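Local atomic coordinates of mialostatin (Ixodes ricinus, PDB entry 6ZTK), a protein that inhibits papain-like cysteine cathepsins, both the tick's own midgut digestive enzymes and several host cathepsins, and so regulates the digestion of the blood meal. Residues Arg58-Thr63 and Thr90-Ser95; Phe84-Ser89 and Ala113-Ile118. All coordinates share one frame; numbering follows the deposited sequence.

In the fold
Both contacts belong to the antiparallel sheet of the cystatin fold, and strand 78-92 serves in each. Interaction 1 pairs the end of that strand with the start of strand 60-74, at the open end of a beta hairpin; interaction 2 pairs its middle with strand 113-122 on the other side. The first is a surface contact, built from long side chains, two backbone bonds and bridging waters. The second is closer to the centre of the chain, with a ladder of four backbone bonds and F84 and T86 turned to helix 41-52. They meet where S89 OG reaches Y61 O and where T63 pairs with T87. Each also holds one disulfide cysteine, C91 or C115.

Interaction 1: Arg58-Thr63 and Thr90-Ser95; sequences REYYDT and TCKIES. Unlike the reference sequence in segment 90-95: S95 (reference Thr).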
loop_
_atom_site.group_PDB
_atom_site.type_symbol
_atom_site.label_atom_id
_atom_site.label_comp_id
_atom_site.label_asym_id
_atom_site.label_seq_id
_atom_site.Cartn_x
_atom_site.Cartn_y
_atom_site.Cartn_z
ATOM N N ARG A 58 12.824 9.176 2.378
ATOM C CA ARG A 58 12.979 7.989 3.221
ATOM C C ARG A 58 14.371 7.396 3.049
ATOM O O ARG A 58 15.011 7.628 2.009
ATOM C CB ARG A 58 11.967 6.905 2.855
ATOM C CG ARG A 58 10.489 7.251 3.071
ATOM C CD ARG A 58 9.648 6.140 2.469
ATOM N NE ARG A 58 8.224 6.226 2.785
ATOM C CZ ARG A 58 7.358 7.047 2.232
ATOM N NH1 ARG A 58 7.706 7.836 1.242
ATOM N NH2 ARG A 58 6.086 7.011 2.608
ATOM N N GLU A 59 14.841 6.642 4.034
ATOM C CA GLU A 59 15.991 5.723 3.868
ATOM C C GLU A 59 15.481 4.318 3.621
ATOM O O GLU A 59 16.020 3.574 2.784
ATOM C CB GLU A 59 16.857 5.764 5.126
ATOM C CG GLU A 59 17.889 4.660 5.123
ATOM C CD GLU A 59 18.888 4.684 6.257
ATOM O OE1 GLU A 59 18.629 5.404 7.232
ATOM O OE2 GLU A 59 19.880 3.960 6.126
ATOM N N TYR A 60 14.428 3.941 4.336
ATOM C CA TYR A 60 13.834 2.607 4.271
ATOM C C TYR A 60 12.471 2.619 3.587
ATOM O O TYR A 60 11.687 3.570 3.816
ATOM C CB TYR A 60 13.655 1.978 5.668
ATOM C CG TYR A 60 14.922 1.779 6.444
ATOM C CD1 TYR A 60 15.441 2.766 7.265
ATOM C CD2 TYR A 60 15.573 0.584 6.328
ATOM C CE1 TYR A 60 16.611 2.556 7.978
ATOM C CE2 TYR A 60 16.749 0.357 7.043
ATOM C CZ TYR A 60 17.254 1.339 7.866
ATOM O OH TYR A 60 18.416 1.072 8.560
ATOM N N TYR A 61 12.165 1.582 2.799
ATOM C CA TYR A 61 10.766 1.327 2.429
ATOM C C TYR A 61 9.892 1.231 3.687
ATOM O O TYR A 61 10.315 0.610 4.688
ATOM C CB TYR A 61 10.575 0.094 1.555
ATOM C CG TYR A 61 11.098 0.241 0.153
ATOM C CD1 TYR A 61 10.412 0.982 -0.788
ATOM C CD2 TYR A 61 12.251 -0.405 -0.227
ATOM C CE1 TYR A 61 10.880 1.083 -2.101
ATOM C CE2 TYR A 61 12.743 -0.324 -1.514
ATOM C CZ TYR A 61 12.054 0.446 -2.451
ATOM O OH TYR A 61 12.557 0.566 -3.738
ATOM N N ASP A 62 8.687 1.806 3.621
ATOM C CA ASP A 62 7.628 1.313 4.536
ATOM C C ASP A 62 7.193 -0.079 4.127
ATOM O O ASP A 62 7.358 -0.526 2.956
ATOM C CB ASP A 62 6.458 2.291 4.562
ATOM C CG ASP A 62 6.849 3.541 5.267
ATOM O OD1 ASP A 62 7.652 3.475 6.262
ATOM O OD2 ASP A 62 6.404 4.617 4.719
ATOM N N THR A 63 6.452 -0.757 5.027
ATOM C CA THR A 63 5.720 -1.951 4.681
ATOM C C THR A 63 4.333 -1.904 5.323
ATOM O O THR A 63 4.110 -1.028 6.167
ATOM C CB THR A 63 6.500 -3.238 5.028
ATOM O OG1 THR A 63 5.850 -4.342 4.421
ATOM C CG2 THR A 63 6.625 -3.480 6.519
ATOM N N THR A 90 12.729 -3.074 7.044
ATOM C CA THR A 90 14.204 -3.250 7.136
ATOM C C THR A 90 14.898 -3.073 5.798
ATOM O O THR A 90 16.132 -3.239 5.780
ATOM C CB THR A 90 14.510 -4.634 7.701
ATOM O OG1 THR A 90 13.953 -5.623 6.848
ATOM C CG2 THR A 90 13.981 -4.742 9.120
ATOM N N CYS A 91 14.180 -2.819 4.718
ATOM C CA CYS A 91 14.775 -2.702 3.357
ATOM C C CYS A 91 15.245 -1.259 3.116
ATOM O O CYS A 91 14.402 -0.325 3.051
ATOM C CB CYS A 91 13.803 -3.027 2.265
ATOM S SG CYS A 91 13.468 -4.791 2.033
ATOM N N LYS A 92 16.555 -1.042 2.932
ATOM C CA LYS A 92 17.092 0.274 2.540
ATOM C C LYS A 92 16.802 0.469 1.047
ATOM O O LYS A 92 17.137 -0.369 0.230
ATOM C CB LYS A 92 18.601 0.352 2.793
ATOM C CG LYS A 92 18.924 0.452 4.252
ATOM C CD LYS A 92 20.397 0.449 4.516
ATOM C CE LYS A 92 20.688 0.572 5.993
ATOM N NZ LYS A 92 22.154 0.524 6.204
ATOM N N ILE A 93 16.206 1.594 0.695
ATOM C CA ILE A 93 15.821 1.829 -0.728
ATOM C C ILE A 93 17.069 1.897 -1.653
ATOM O O ILE A 93 17.029 1.387 -2.755
ATOM C CB ILE A 93 15.050 3.149 -0.755
ATOM C CG1 ILE A 93 13.724 3.013 -0.015
ATOM C CG2 ILE A 93 14.852 3.657 -2.188
ATOM C CD1 ILE A 93 13.112 4.329 0.410
ATOM N N GLU A 94 18.106 2.564 -1.176
ATOM C CA GLU A 94 19.303 2.857 -2.012
ATOM C C GLU A 94 20.264 1.658 -2.028
ATOM O O GLU A 94 21.408 1.824 -2.431
ATOM C CB GLU A 94 19.965 4.132 -1.510
ATOM C CG GLU A 94 19.119 5.381 -1.693
ATOM C CD GLU A 94 19.517 6.504 -0.745
ATOM O OE1 GLU A 94 19.082 6.487 0.449
ATOM O OE2 GLU A 94 20.306 7.389 -1.155
ATOM N N SER A 95 19.895 0.512 -1.487
ATOM C CA SER A 95 20.671 -0.744 -1.702
ATOM C C SER A 95 20.429 -1.375 -3.075
ATOM O O SER A 95 21.028 -2.472 -3.411
ATOM C CB SER A 95 20.307 -1.714 -0.627
ATOM O OG SER A 95 18.974 -2.100 -0.864
HETATM O O HOH W 1 18.300 4.021 1.390
HETATM O O HOH W 2 15.098 -0.167 -4.051
#
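I93 lays its CG1 over the face of the Y61 ring, 3.6 Å from the ring centroid and only 6° off the normal, a well-centred CH-pi contact. Its CG1 stands anti to the carbonyl carbon (chi1 -67°), and from there CD1 runs on past the Y60 backbone to R58 CB, 3.7 Å away. C91 CB meets the same tyrosine ring at its edge, in plane. Y60 turns the other way and lies alongside K92, both pointing the same way: K92 CG is 3.5 Å from Y60 CE2, and the extended lysine chain carries CE up to the phenol oxygen. E59 is extended too and runs beside this lysine, yet E59 OE2 and K92 NZ stay 4.1 Å apart, too far for a salt bridge. Two backbone bonds flank the Y60-K92 bridge, a non-hydrogen-bonded antiparallel pair: I93 N to E59 O at 2.9 Å, nearly straight at 168°, and Y61 N to C91 O. One water ties E59 O to E94 N and OE1; another joins Y61 OH to I93 O. R58, in the loop before strand 60-74, grips D62 OD2 side-on through NE (3.1 Å) and NH2. The whole contact sits at the open end of the hairpin of strands 60-74 and 78-92, where V55 packs on both Y61 and I93 and the C91-C104 disulfide ties the second strand to the loop that follows.

Interaction 2: Phe84-Ser89 and Ala113-Ile118; sequences FTTTQS and AVCTSI
F84 folds its ring over C115, whose CB lies above one face, 4.2 Å from the ring centroid and 27° off the normal, while S117 CB comes to the edge. The ring reaches across because CG sits between the backbone N and the carbonyl carbon (chi1 51°). The C115 sulfur stands obliquely to the ring, a cysteine sulfur-aromatic contact, and also borders T86. Here the packing is tight: A113 CB is 3.4 Å from T86 OG1, and helix 41-52 covers this face, with A47 and V51 against F84 and V51 against T86. The other face carries T85 and V114, both partly exposed, and is looser: their closest atoms are the two CA atoms, 4.4 Å apart in a non-hydrogen-bonded pair. Four backbone bonds join the strands. F84 and C115 exchange two, with C115 N to F84 O at 2.8 Å; T86 and A113 exchange the other two, of which A113 N to T86 O is stretched to 3.3 Å and bent to 141°. Past T86 the pairing ends where strand 113-122 begins, and T87 OG1 turns to K110 O in the loop before it. The C115-C135 disulfide leads on to strand 127-136. Apolar and sulfur groups dominate the helix side, with the S117 hydroxyl there satisfied by S132 O, while the polar backbone is satisfied within the sheet, a chemistry consistent with the cystatin sheet wrapping round its helix.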
loop_
_atom_site.group_PDB
_atom_site.type_symbol
_atom_site.label_atom_id
_atom_site.label_comp_id
_atom_site.label_asym_id
_atom_site.label_seq_id
_atom_site.Cartn_x
_atom_site.Cartn_y
_atom_site.Cartn_z
ATOM N N PHE A 84 -4.731 1.460 4.883
ATOM C CA PHE A 84 -3.883 0.462 5.543
ATOM C C PHE A 84 -2.899 1.124 6.463
ATOM O O PHE A 84 -2.507 2.278 6.269
ATOM C CB PHE A 84 -3.179 -0.376 4.463
ATOM C CG PHE A 84 -2.469 0.412 3.406
ATOM C CD1 PHE A 84 -1.139 0.807 3.527
ATOM C CD2 PHE A 84 -3.179 0.773 2.298
ATOM C CE1 PHE A 84 -0.512 1.579 2.563
ATOM C CE2 PHE A 84 -2.577 1.560 1.340
ATOM C CZ PHE A 84 -1.243 1.957 1.469
ATOM N N THR A 85 -2.463 0.408 7.486
ATOM C CA THR A 85 -1.404 0.894 8.374
ATOM C C THR A 85 -0.025 0.492 7.846
ATOM O O THR A 85 0.079 -0.584 7.215
ATOM C CB THR A 85 -1.612 0.382 9.820
ATOM O OG1 THR A 85 -1.701 -1.039 9.755
ATOM C CG2 THR A 85 -2.849 0.986 10.407
ATOM N N THR A 86 0.974 1.300 8.087
ATOM C CA THR A 86 2.356 1.059 7.669
ATOM C C THR A 86 3.310 1.217 8.863
ATOM O O THR A 86 2.967 1.886 9.867
ATOM C CB THR A 86 2.816 1.944 6.493
ATOM O OG1 THR A 86 2.885 3.311 6.897
ATOM C CG2 THR A 86 1.880 1.771 5.317
ATOM N N THR A 87 4.524 0.749 8.681
ATOM C CA THR A 87 5.648 0.969 9.609
ATOM C C THR A 87 6.927 0.835 8.785
ATOM O O THR A 87 6.849 0.292 7.675
ATOM C CB THR A 87 5.560 -0.059 10.751
ATOM O OG1 THR A 87 6.338 0.429 11.862
ATOM C CG2 THR A 87 5.900 -1.442 10.318
ATOM N N GLN A 88 8.026 1.335 9.331
ATOM C CA GLN A 88 9.322 1.278 8.635
ATOM C C GLN A 88 9.689 -0.185 8.413
ATOM O O GLN A 88 9.598 -1.012 9.377
ATOM C CB GLN A 88 10.369 2.016 9.458
ATOM C CG GLN A 88 11.703 2.189 8.757
ATOM C CD GLN A 88 12.646 2.993 9.631
ATOM O OE1 GLN A 88 12.494 4.223 9.758
ATOM N NE2 GLN A 88 13.585 2.305 10.238
ATOM N N SER A 89 10.120 -0.544 7.198
ATOM C CA SER A 89 10.641 -1.897 6.913
ATOM C C SER A 89 12.156 -1.888 7.143
ATOM O O SER A 89 12.748 -0.840 7.357
ATOM C CB SER A 89 10.368 -2.405 5.516
ATOM O OG SER A 89 11.326 -1.880 4.580
ATOM N N ALA A 113 2.014 4.939 10.630
ATOM C CA ALA A 113 1.211 5.778 9.721
ATOM C C ALA A 113 -0.036 5.008 9.336
ATOM O O ALA A 113 -0.022 3.763 9.326
ATOM C CB ALA A 113 1.984 6.145 8.498
ATOM N N VAL A 114 -1.085 5.752 9.035
ATOM C CA VAL A 114 -2.304 5.207 8.408
ATOM C C VAL A 114 -2.447 5.905 7.063
ATOM O O VAL A 114 -2.437 7.138 7.012
ATOM C CB VAL A 114 -3.566 5.349 9.272
ATOM C CG1 VAL A 114 -3.786 6.716 9.789
ATOM C CG2 VAL A 114 -4.776 4.774 8.584
ATOM N N CYS A 115 -2.494 5.101 6.015
ATOM C CA CYS A 115 -2.399 5.632 4.650
ATOM C C CYS A 115 -3.626 5.239 3.825
ATOM O O CYS A 115 -4.221 4.164 3.988
ATOM C CB CYS A 115 -1.189 5.020 4.012
ATOM S SG CYS A 115 0.356 5.416 4.869
ATOM N N THR A 116 -3.991 6.120 2.935
ATOM C CA THR A 116 -4.999 5.878 1.908
ATOM C C THR A 116 -4.312 6.001 0.565
ATOM O O THR A 116 -3.656 7.049 0.313
ATOM C CB THR A 116 -6.177 6.848 2.056
ATOM O OG1 THR A 116 -6.756 6.610 3.360
ATOM C CG2 THR A 116 -7.231 6.612 1.012
ATOM N N SER A 117 -4.524 5.039 -0.318
ATOM C CA SER A 117 -3.926 5.063 -1.673
ATOM C C SER A 117 -4.959 4.606 -2.674
ATOM O O SER A 117 -5.667 3.648 -2.404
ATOM C CB SER A 117 -2.705 4.183 -1.715
ATOM O OG SER A 117 -2.093 4.203 -2.997
ATOM N N ILE A 118 -5.061 5.345 -3.799
ATOM C CA ILE A 118 -5.902 4.904 -4.922
ATOM C C ILE A 118 -5.003 4.342 -6.022
ATOM O O ILE A 118 -4.074 5.035 -6.412
ATOM C CB ILE A 118 -6.776 6.039 -5.431
ATOM C CG1 ILE A 118 -7.740 6.475 -4.332
ATOM C CG2 ILE A 118 -7.500 5.579 -6.660
ATOM C CD1 ILE A 118 -8.488 7.755 -4.658
#